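Local coordinates for protein type 6 secretion amidase effector 2 (Salmonella typhi, PDB 6WIN) that probably hydrolyses amide bonds of bacterial peptidoglycan, acting as an antibacterial effector of a type 6 secretion system, at residues W39-A44 with A128-E133; V56-V61 with N72-F77; S101-R106 with M122-E127. All coordinates share one frame; numbering follows the deposited sequence.

Contact 1: residues W39-A44 with A128-E133; sequences WQQGAA and AYFIVE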
loop_
_atom_site.group_PDB
_atom_site.type_symbol
_atom_site.label_atom_id
_atom_site.label_comp_id
_atom_site.label_asym_id
_atom_site.label_seq_id
_atom_site.Cartn_x
_atom_site.Cartn_y
_atom_site.Cartn_z
ATOM N N TRP A 39 7.065 2.999 9.659
ATOM C CA TRP A 39 7.206 3.456 8.283
ATOM C C TRP A 39 7.163 4.983 8.209
ATOM O O TRP A 39 6.497 5.649 9.007
ATOM C CB TRP A 39 6.102 2.861 7.400
ATOM C CG TRP A 39 6.166 1.354 7.247
ATOM C CD1 TRP A 39 7.181 0.533 7.650
ATOM C CD2 TRP A 39 5.169 0.504 6.666
ATOM N NE1 TRP A 39 6.878 -0.776 7.351
ATOM C CE2 TRP A 39 5.646 -0.821 6.753
ATOM C CE3 TRP A 39 3.908 0.734 6.094
ATOM C CZ2 TRP A 39 4.914 -1.915 6.273
ATOM C CZ3 TRP A 39 3.185 -0.345 5.623
ATOM C CH2 TRP A 39 3.690 -1.656 5.715
ATOM N N GLN A 40 7.895 5.528 7.239
ATOM C CA GLN A 40 7.844 6.940 6.883
ATOM C C GLN A 40 7.225 7.096 5.500
ATOM O O GLN A 40 7.527 6.327 4.579
ATOM C CB GLN A 40 9.241 7.574 6.898
ATOM C CG GLN A 40 9.240 9.082 6.682
ATOM C CD GLN A 40 9.234 9.863 7.984
ATOM O OE1 GLN A 40 10.271 9.995 8.652
ATOM N NE2 GLN A 40 8.066 10.389 8.356
ATOM N N GLN A 41 6.361 8.096 5.363
ATOM C CA GLN A 41 5.709 8.386 4.092
ATOM C C GLN A 41 6.720 8.797 3.019
ATOM O O GLN A 41 7.430 9.795 3.169
ATOM C CB GLN A 41 4.683 9.499 4.310
ATOM C CG GLN A 41 3.980 9.946 3.058
ATOM C CD GLN A 41 2.810 10.844 3.352
ATOM O OE1 GLN A 41 2.507 11.155 4.514
ATOM N NE2 GLN A 41 2.135 11.271 2.306
ATOM N N GLY A 42 6.765 8.050 1.918
ATOM C CA GLY A 42 7.610 8.385 0.787
ATOM C C GLY A 42 6.867 9.128 -0.312
ATOM O O GLY A 42 5.862 9.809 -0.076
ATOM N N ALA A 43 7.396 9.022 -1.532
ATOM C CA ALA A 43 6.819 9.721 -2.674
ATOM C C ALA A 43 5.418 9.198 -2.985
ATOM O O ALA A 43 5.106 8.026 -2.744
ATOM C CB ALA A 43 7.719 9.550 -3.901
ATOM N N ALA A 44 4.571 10.076 -3.536
ATOM C CA ALA A 44 3.232 9.670 -3.953
ATOM C C ALA A 44 3.319 8.612 -5.045
ATOM O O ALA A 44 4.228 8.619 -5.874
ATOM C CB ALA A 44 2.419 10.871 -4.465
ATOM N N ALA A 128 -4.192 8.158 -1.734
ATOM C CA ALA A 128 -3.732 7.920 -0.373
ATOM C C ALA A 128 -2.451 7.093 -0.308
ATOM O O ALA A 128 -1.897 6.921 0.785
ATOM C CB ALA A 128 -4.830 7.221 0.433
ATOM N N TYR A 129 -1.945 6.610 -1.435
ATOM C CA TYR A 129 -0.862 5.638 -1.430
ATOM C C TYR A 129 0.478 6.306 -1.690
ATOM O O TYR A 129 0.626 7.093 -2.631
ATOM C CB TYR A 129 -1.120 4.534 -2.454
ATOM C CG TYR A 129 -2.157 3.580 -1.935
ATOM C CD1 TYR A 129 -3.524 3.829 -2.120
ATOM C CD2 TYR A 129 -1.779 2.453 -1.213
ATOM C CE1 TYR A 129 -4.479 2.970 -1.610
ATOM C CE2 TYR A 129 -2.718 1.581 -0.705
ATOM C CZ TYR A 129 -4.066 1.839 -0.906
ATOM O OH TYR A 129 -4.981 0.966 -0.378
ATOM N N PHE A 130 1.456 5.963 -0.860
ATOM C CA PHE A 130 2.795 6.509 -0.952
ATOM C C PHE A 130 3.788 5.369 -0.783
ATOM O O PHE A 130 3.487 4.360 -0.148
ATOM C CB PHE A 130 3.031 7.596 0.121
ATOM C CG PHE A 130 2.175 8.829 -0.065
ATOM C CD1 PHE A 130 2.721 9.992 -0.579
ATOM C CD2 PHE A 130 0.830 8.824 0.275
ATOM C CE1 PHE A 130 1.929 11.129 -0.771
ATOM C CE2 PHE A 130 0.041 9.957 0.097
ATOM C CZ PHE A 130 0.590 11.102 -0.427
ATOM N N ILE A 131 4.977 5.543 -1.360
ATOM C CA ILE A 131 6.036 4.564 -1.183
ATOM C C ILE A 131 6.422 4.474 0.288
ATOM O O ILE A 131 6.551 5.493 0.985
ATOM C CB ILE A 131 7.235 4.935 -2.070
ATOM C CG1 ILE A 131 6.821 4.919 -3.547
ATOM C CG2 ILE A 131 8.390 3.990 -1.824
ATOM C CD1 ILE A 131 7.941 5.257 -4.521
ATOM N N VAL A 132 6.600 3.241 0.768
ATOM C CA VAL A 132 6.998 2.996 2.153
ATOM C C VAL A 132 8.487 3.292 2.283
ATOM O O VAL A 132 9.300 2.679 1.595
ATOM C CB VAL A 132 6.698 1.545 2.567
ATOM C CG1 VAL A 132 7.424 1.220 3.862
ATOM C CG2 VAL A 132 5.202 1.324 2.729
ATOM N N GLU A 133 8.849 4.215 3.169
ATOM C CA GLU A 133 10.244 4.612 3.349
ATOM C C GLU A 133 10.679 4.411 4.794
ATOM O O GLU A 133 9.862 4.205 5.695
ATOM C CB GLU A 133 10.467 6.079 2.946
ATOM C CG GLU A 133 11.148 6.262 1.602
ATOM C CD GLU A 133 12.541 5.617 1.523
ATOM O OE1 GLU A 133 13.250 5.491 2.567
ATOM O OE2 GLU A 133 12.931 5.241 0.390
#
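Gln41 and Phe130 meet where an edge strand of the antiparallel sheet, 40-44, runs along strand 129-133. The CB of Gln41 leads away from the neighbouring strand, but the extended chain then runs over a face of the Phe130 ring. Gln41 CG lies 3.8 Å from CG of Phe130, and Gln41 CD follows over the CG-CD1 side of the same face. Gln41 NE2 ends over the ring centre, 2.9 Å above the plane of Phe130. Amide and ring stand 71° apart, so the amide is steeply tilted and not stacked. At the other corner, OE1 accepts from Gly63 N, which fixes the amide rotation.

Gln40 and Glu133 form a hydrogen-bonded antiparallel pair. Beyond Gln41 the register slips by one residue, a beta bulge. The bond from Gly42 N to Ile131 O is weak, whereas Ile131 N reaches Ala43 O in a nearly straight bond (166°). Ala44 CB packs against CE1 of Phe130.

At the other end Trp39 lies against Val132. The CG1 branch of Val132 is anti to its backbone N (chi1 166°). This CH-pi contact puts Val132 CG1 3.6 Å from the centroid of the Trp39 five-membered ring, while Val132 CG2 lies 3.7 Å from Trp39 CE3.

Contact 2: residues V56-V61 with N72-F77; sequences VIATFV and NHAAFF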
loop_
_atom_site.group_PDB
_atom_site.type_symbol
_atom_site.label_atom_id
_atom_site.label_comp_id
_atom_site.label_asym_id
_atom_site.label_seq_id
_atom_site.Cartn_x
_atom_site.Cartn_y
_atom_site.Cartn_z
ATOM N N VAL A 56 6.910 -1.525 -2.555
ATOM C CA VAL A 56 5.988 -1.589 -1.430
ATOM C C VAL A 56 5.369 -0.215 -1.214
ATOM O O VAL A 56 6.086 0.781 -1.063
ATOM C CB VAL A 56 6.707 -2.068 -0.166
ATOM C CG1 VAL A 56 5.778 -1.950 1.021
ATOM C CG2 VAL A 56 7.235 -3.517 -0.345
ATOM N N ILE A 57 4.031 -0.156 -1.192
ATOM C CA ILE A 57 3.298 1.089 -1.011
ATOM C C ILE A 57 2.258 0.915 0.092
ATOM O O ILE A 57 1.922 -0.199 0.495
ATOM C CB ILE A 57 2.645 1.551 -2.329
ATOM C CG1 ILE A 57 1.579 0.541 -2.792
ATOM C CG2 ILE A 57 3.719 1.703 -3.402
ATOM C CD1 ILE A 57 0.808 0.993 -4.046
ATOM N N ALA A 58 1.746 2.040 0.589
ATOM C CA ALA A 58 0.796 2.002 1.694
ATOM C C ALA A 58 0.032 3.317 1.772
ATOM O O ALA A 58 0.459 4.336 1.234
ATOM C CB ALA A 58 1.503 1.740 3.029
ATOM N N THR A 59 -1.102 3.274 2.467
ATOM C CA THR A 59 -1.815 4.484 2.859
ATOM C C THR A 59 -1.027 5.227 3.937
ATOM O O THR A 59 -0.631 4.633 4.941
ATOM C CB THR A 59 -3.193 4.123 3.410
ATOM O OG1 THR A 59 -3.017 3.262 4.547
ATOM C CG2 THR A 59 -4.053 3.407 2.356
ATOM N N PHE A 60 -0.826 6.531 3.749
ATOM C CA PHE A 60 -0.103 7.351 4.716
ATOM C C PHE A 60 -0.874 8.621 5.039
ATOM O O PHE A 60 -1.446 9.256 4.149
ATOM C CB PHE A 60 1.284 7.759 4.207
ATOM C CG PHE A 60 2.327 6.698 4.360
ATOM C CD1 PHE A 60 3.083 6.609 5.524
ATOM C CD2 PHE A 60 2.577 5.806 3.331
ATOM C CE1 PHE A 60 4.056 5.652 5.663
ATOM C CE2 PHE A 60 3.548 4.843 3.465
ATOM C CZ PHE A 60 4.295 4.770 4.640
ATOM N N VAL A 61 -0.844 9.004 6.311
ATOM C CA VAL A 61 -1.498 10.209 6.803
ATOM C C VAL A 61 -0.508 10.944 7.694
ATOM O O VAL A 61 0.019 10.360 8.648
ATOM C CB VAL A 61 -2.780 9.884 7.588
ATOM C CG1 VAL A 61 -3.207 11.079 8.414
ATOM C CG2 VAL A 61 -3.893 9.397 6.653
ATOM N N ASN A 72 -6.621 1.890 6.762
ATOM C CA ASN A 72 -5.207 1.691 6.472
ATOM C C ASN A 72 -5.022 0.438 5.623
ATOM O O ASN A 72 -5.786 -0.526 5.727
ATOM C CB ASN A 72 -4.372 1.615 7.762
ATOM C CG ASN A 72 -4.782 0.472 8.690
ATOM O OD1 ASN A 72 -4.635 -0.704 8.364
ATOM N ND2 ASN A 72 -5.273 0.825 9.867
ATOM N N HIS A 73 -4.022 0.473 4.743
ATOM C CA HIS A 73 -3.817 -0.622 3.803
ATOM C C HIS A 73 -2.390 -0.555 3.282
ATOM O O HIS A 73 -1.787 0.516 3.225
ATOM C CB HIS A 73 -4.827 -0.565 2.645
ATOM C CG HIS A 73 -4.871 -1.807 1.801
ATOM N ND1 HIS A 73 -5.232 -3.039 2.304
ATOM C CD2 HIS A 73 -4.595 -2.004 0.491
ATOM C CE1 HIS A 73 -5.160 -3.944 1.344
ATOM N NE2 HIS A 73 -4.784 -3.341 0.230
ATOM N N ALA A 74 -1.852 -1.718 2.927
ATOM C CA ALA A 74 -0.527 -1.831 2.337
ATOM C C ALA A 74 -0.604 -2.809 1.177
ATOM O O ALA A 74 -1.480 -3.678 1.147
ATOM C CB ALA A 74 0.523 -2.289 3.365
ATOM N N ALA A 75 0.303 -2.661 0.213
ATOM C CA ALA A 75 0.216 -3.477 -0.993
ATOM C C ALA A 75 1.521 -3.382 -1.771
ATOM O O ALA A 75 2.402 -2.581 -1.452
ATOM C CB ALA A 75 -0.970 -3.044 -1.869
ATOM N N PHE A 76 1.636 -4.223 -2.800
ATOM C CA PHE A 76 2.699 -4.110 -3.791
ATOM C C PHE A 76 2.167 -3.366 -5.010
ATOM O O PHE A 76 1.118 -3.726 -5.550
ATOM C CB PHE A 76 3.226 -5.477 -4.239
ATOM C CG PHE A 76 3.870 -6.298 -3.150
ATOM C CD1 PHE A 76 5.170 -6.026 -2.727
ATOM C CD2 PHE A 76 3.195 -7.361 -2.581
ATOM C CE1 PHE A 76 5.775 -6.798 -1.752
ATOM C CE2 PHE A 76 3.793 -8.140 -1.600
ATOM C CZ PHE A 76 5.089 -7.848 -1.181
ATOM N N PHE A 77 2.903 -2.351 -5.458
ATOM C CA PHE A 77 2.523 -1.632 -6.668
ATOM C C PHE A 77 2.724 -2.504 -7.906
ATOM O O PHE A 77 3.741 -3.191 -8.034
ATOM C CB PHE A 77 3.351 -0.358 -6.793
ATOM C CG PHE A 77 3.119 0.395 -8.057
ATOM C CD1 PHE A 77 1.992 1.194 -8.203
ATOM C CD2 PHE A 77 4.037 0.330 -9.098
ATOM C CE1 PHE A 77 1.776 1.914 -9.384
ATOM C CE2 PHE A 77 3.836 1.042 -10.273
ATOM C CZ PHE A 77 2.706 1.837 -10.419
#
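The carbonyl oxygen of His73 is approached by two groups of the facing strand. Thr59 N donates to His73 O at 2.9 Å, almost straight at 167°. Ala58 CA brings a weaker C-H contact to His73 O at 3.4 Å. Thr59 also returns a bond through its side chain. Thr59 OG1 lies between the backbone N and the carbonyl carbon (chi1 60°), which turns it to accept from His73 N at 3.0 Å. Thus a hydroxyl takes the place of a backbone acceptor where strand 56-59 ends.

Further along, Ile57 and Ala75 exchange a pair of backbone bonds. Ile57 N to Ala75 O is 2.9 Å. The two strands are neighbours in the middle of the antiparallel sheet. The Cys23-bearing helix 23-30 packs against the sheet, an arrangement consistent with a papain-like, NlpC/P60-type amidase fold. His73 CB touches Thr59 CG2, while its imidazole leads away, touches Cys23 and bonds through NE2 to Asp89.

Two apolar faces flank the backbone ladder. On one, Val56 and Phe76 lie side by side and point the same way, with Val56 CG2 3.9 Å from Phe76 CE1. The ring also packs on Leu26 and Ile27 of the helix. Ala58 and Ala74 bring their methyl groups together on this face. Ile57 and Ala75 share the other face, and Ile57 CD1 also reaches CB of Phe77 at 4.0 Å, near the plane of the Phe77 ring at its edge.

Contact 3: residues S101-R106 with M122-E127; sequences SKRYIR and MSNNAE
A single direct backbone bond, Ala126 N to Arg106 O at 2.9 Å, ties the end of 101-106, an edge strand of the sheet, to the loop 122-127, whose course is turned 62° from that of the strand. The donor stands above the plane of the Arg106 carbonyl. A water adds a second backbone link: it accepts from Arg106 N and donates to Asn124 O.

Arg103 carries the polar side-chain contact. Its chain, extended from CG to NE, carries the guanidinium to the loop. Arg103 NH1 donates to Asn124 OD1 at 2.7 Å. Arg103 NH2 donates to Ser123 O at 3.2 Å. Both acceptors lie at the guanidinium edge, each tilted from its plane by some 20°. The Asn124 amide is turned nearly at a right angle to the guanidinium. CG of Asn124 is anti to the carbonyl carbon (chi1 -59°), which swings OD1 back toward the arginine although CB points away from the strand.

Ile105 packs between the guanidinium and the Ala126 backbone. Ile105 CD1 lies 3.6 Å above one face of the Arg103 guanidinium, toward the rim, and also touches Ser123 O. Ile105 CG2 meets Ala126 N at 3.5 Å. Within the loop, Asn125 OD1 accepts from Glu127 N at 3.0 Å, an Asx turn. Asn125 ND2 bonds to Ile120 O and Gly111 O.

Arg103 NE forms a salt bridge with Asp89 OD2, so all three guanidinium nitrogens have acceptors, which should restrict the rotation of the group. Arg103 thus joins the loop to the carboxylate that also holds His73 NE2. Ser123 O is gripped twice, by Arg103 NH2 and by Tyr129 OH. The positive charge of Arg103 would probably polarise the carbonyl groups of Ser123 O and Asn124 OD1.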
loop_
_atom_site.group_PDB
_atom_site.type_symbol
_atom_site.label_atom_id
_atom_site.label_comp_id
_atom_site.label_asym_id
_atom_site.label_seq_id
_atom_site.Cartn_x
_atom_site.Cartn_y
_atom_site.Cartn_z
ATOM N N SER A 101 -4.229 -11.402 -4.740
ATOM C CA SER A 101 -4.691 -11.099 -6.092
ATOM C C SER A 101 -4.609 -9.608 -6.378
ATOM O O SER A 101 -4.512 -8.788 -5.464
ATOM C CB SER A 101 -6.129 -11.579 -6.318
ATOM O OG SER A 101 -7.006 -11.025 -5.363
ATOM N N LYS A 102 -4.696 -9.278 -7.670
ATOM C CA LYS A 102 -4.637 -7.897 -8.136
ATOM C C LYS A 102 -5.987 -7.212 -8.016
ATOM O O LYS A 102 -7.038 -7.832 -8.208
ATOM C CB LYS A 102 -4.229 -7.808 -9.603
ATOM C CG LYS A 102 -3.237 -8.804 -10.097
ATOM C CD LYS A 102 -3.052 -8.566 -11.577
ATOM C CE LYS A 102 -1.923 -9.384 -12.129
ATOM N NZ LYS A 102 -1.732 -9.063 -13.572
ATOM N N ARG A 103 -5.948 -5.902 -7.755
ATOM C CA ARG A 103 -7.160 -5.101 -7.820
ATOM C C ARG A 103 -6.811 -3.677 -8.240
ATOM O O ARG A 103 -5.672 -3.219 -8.104
ATOM C CB ARG A 103 -7.925 -5.108 -6.488
ATOM C CG ARG A 103 -7.253 -4.327 -5.354
ATOM C CD ARG A 103 -8.158 -4.286 -4.127
ATOM N NE ARG A 103 -7.535 -3.585 -3.007
ATOM C CZ ARG A 103 -7.980 -2.447 -2.484
ATOM N NH1 ARG A 103 -9.066 -1.865 -2.976
ATOM N NH2 ARG A 103 -7.338 -1.895 -1.456
ATOM N N TYR A 104 -7.824 -2.988 -8.764
ATOM C CA TYR A 104 -7.703 -1.646 -9.313
ATOM C C TYR A 104 -8.183 -0.660 -8.264
ATOM O O TYR A 104 -9.327 -0.756 -7.801
ATOM C CB TYR A 104 -8.549 -1.515 -10.575
ATOM C CG TYR A 104 -8.369 -0.263 -11.417
ATOM C CD1 TYR A 104 -7.140 0.058 -11.957
ATOM C CD2 TYR A 104 -9.459 0.539 -11.741
ATOM C CE1 TYR A 104 -6.977 1.167 -12.755
ATOM C CE2 TYR A 104 -9.313 1.654 -12.553
ATOM C CZ TYR A 104 -8.070 1.955 -13.056
ATOM O OH TYR A 104 -7.895 3.040 -13.859
ATOM N N ILE A 105 -7.310 0.274 -7.890
ATOM C CA ILE A 105 -7.622 1.333 -6.944
ATOM C C ILE A 105 -7.705 2.629 -7.738
ATOM O O ILE A 105 -6.713 3.059 -8.338
ATOM C CB ILE A 105 -6.569 1.415 -5.827
ATOM C CG1 ILE A 105 -6.401 0.043 -5.161
ATOM C CG2 ILE A 105 -6.930 2.497 -4.813
ATOM C CD1 ILE A 105 -5.544 0.067 -3.887
ATOM N N ARG A 106 -8.892 3.231 -7.769
ATOM C CA ARG A 106 -9.142 4.395 -8.604
ATOM C C ARG A 106 -8.729 5.701 -7.935
ATOM O O ARG A 106 -8.772 5.849 -6.711
ATOM C CB ARG A 106 -10.618 4.483 -8.966
ATOM C CG ARG A 106 -11.214 3.169 -9.395
ATOM C CD ARG A 106 -12.236 3.391 -10.457
ATOM N NE ARG A 106 -13.121 4.530 -10.173
ATOM C CZ ARG A 106 -13.949 4.603 -9.134
ATOM N NH1 ARG A 106 -14.711 5.681 -8.973
ATOM N NH2 ARG A 106 -14.023 3.599 -8.262
HETATM N N MSE A 122 -10.296 5.672 2.098
HETATM C CA MSE A 122 -8.839 5.774 1.979
HETATM C C MSE A 122 -8.179 4.568 1.297
HETATM O O MSE A 122 -7.418 4.739 0.342
HETATM C CB MSE A 122 -8.243 6.015 3.371
HETATM C CG MSE A 122 -6.970 6.816 3.351
HETATM SE SE MSE A 122 -5.997 6.771 5.016
HETATM C CE MSE A 122 -6.986 8.359 5.729
ATOM N N SER A 123 -8.498 3.355 1.759
ATOM C CA SER A 123 -7.905 2.149 1.179
ATOM C C SER A 123 -8.289 1.948 -0.285
ATOM O O SER A 123 -7.590 1.223 -1.009
ATOM C CB SER A 123 -8.327 0.930 1.996
ATOM O OG SER A 123 -9.711 0.702 1.842
ATOM N N ASN A 124 -9.386 2.561 -0.731
ATOM C CA ASN A 124 -9.838 2.502 -2.120
ATOM C C ASN A 124 -9.605 3.824 -2.849
ATOM O O ASN A 124 -10.271 4.111 -3.853
ATOM C CB ASN A 124 -11.317 2.107 -2.174
ATOM C CG ASN A 124 -11.576 0.762 -1.522
ATOM O OD1 ASN A 124 -10.823 -0.179 -1.721
ATOM N ND2 ASN A 124 -12.627 0.674 -0.720
ATOM N N ASN A 125 -8.649 4.621 -2.364
ATOM C CA ASN A 125 -8.325 5.953 -2.872
ATOM C C ASN A 125 -6.886 5.932 -3.371
ATOM O O ASN A 125 -5.952 5.915 -2.563
ATOM C CB ASN A 125 -8.503 6.998 -1.764
ATOM C CG ASN A 125 -8.461 8.418 -2.274
ATOM O OD1 ASN A 125 -7.743 8.740 -3.222
ATOM N ND2 ASN A 125 -9.253 9.286 -1.646
ATOM N N ALA A 126 -6.704 5.974 -4.696
ATOM C CA ALA A 126 -5.362 5.906 -5.269
ATOM C C ALA A 126 -4.443 7.009 -4.761
ATOM O O ALA A 126 -3.221 6.834 -4.766
ATOM C CB ALA A 126 -5.424 5.976 -6.792
ATOM N N GLU A 127 -4.995 8.158 -4.361
ATOM C CA GLU A 127 -4.179 9.286 -3.917
ATOM C C GLU A 127 -3.667 9.126 -2.489
ATOM O O GLU A 127 -2.776 9.880 -2.079
ATOM C CB GLU A 127 -4.983 10.590 -4.044
ATOM C CG GLU A 127 -5.304 10.974 -5.496
ATOM C CD GLU A 127 -5.948 12.346 -5.613
ATOM O OE1 GLU A 127 -7.175 12.403 -5.817
ATOM O OE2 GLU A 127 -5.227 13.361 -5.494
HETATM O O HOH W 1 -10.960 2.498 -5.792
#

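Overall arrangement
Starting from the N terminus, residues 39-44 open contact 1, which closes only when the chain returns at 128-133. The other two contacts lie within that long loop, one after the other, and none cross. Contact 2 closes a short loop between 56-61 and 72-77. Contact 3 then joins 101-106 to 122-127, just before the last strand. That strand, 129-133, lies between 40-44 and 56-59 in the sheet. Its outer side makes contact 1, and on its inner side Phe130 N and Val132 N probably bond to Ala58 O and Val56 O. His73, just before strand 74-81, packs on Arg103 of the edge strand 101-106, which brings contacts 2 and 3 together.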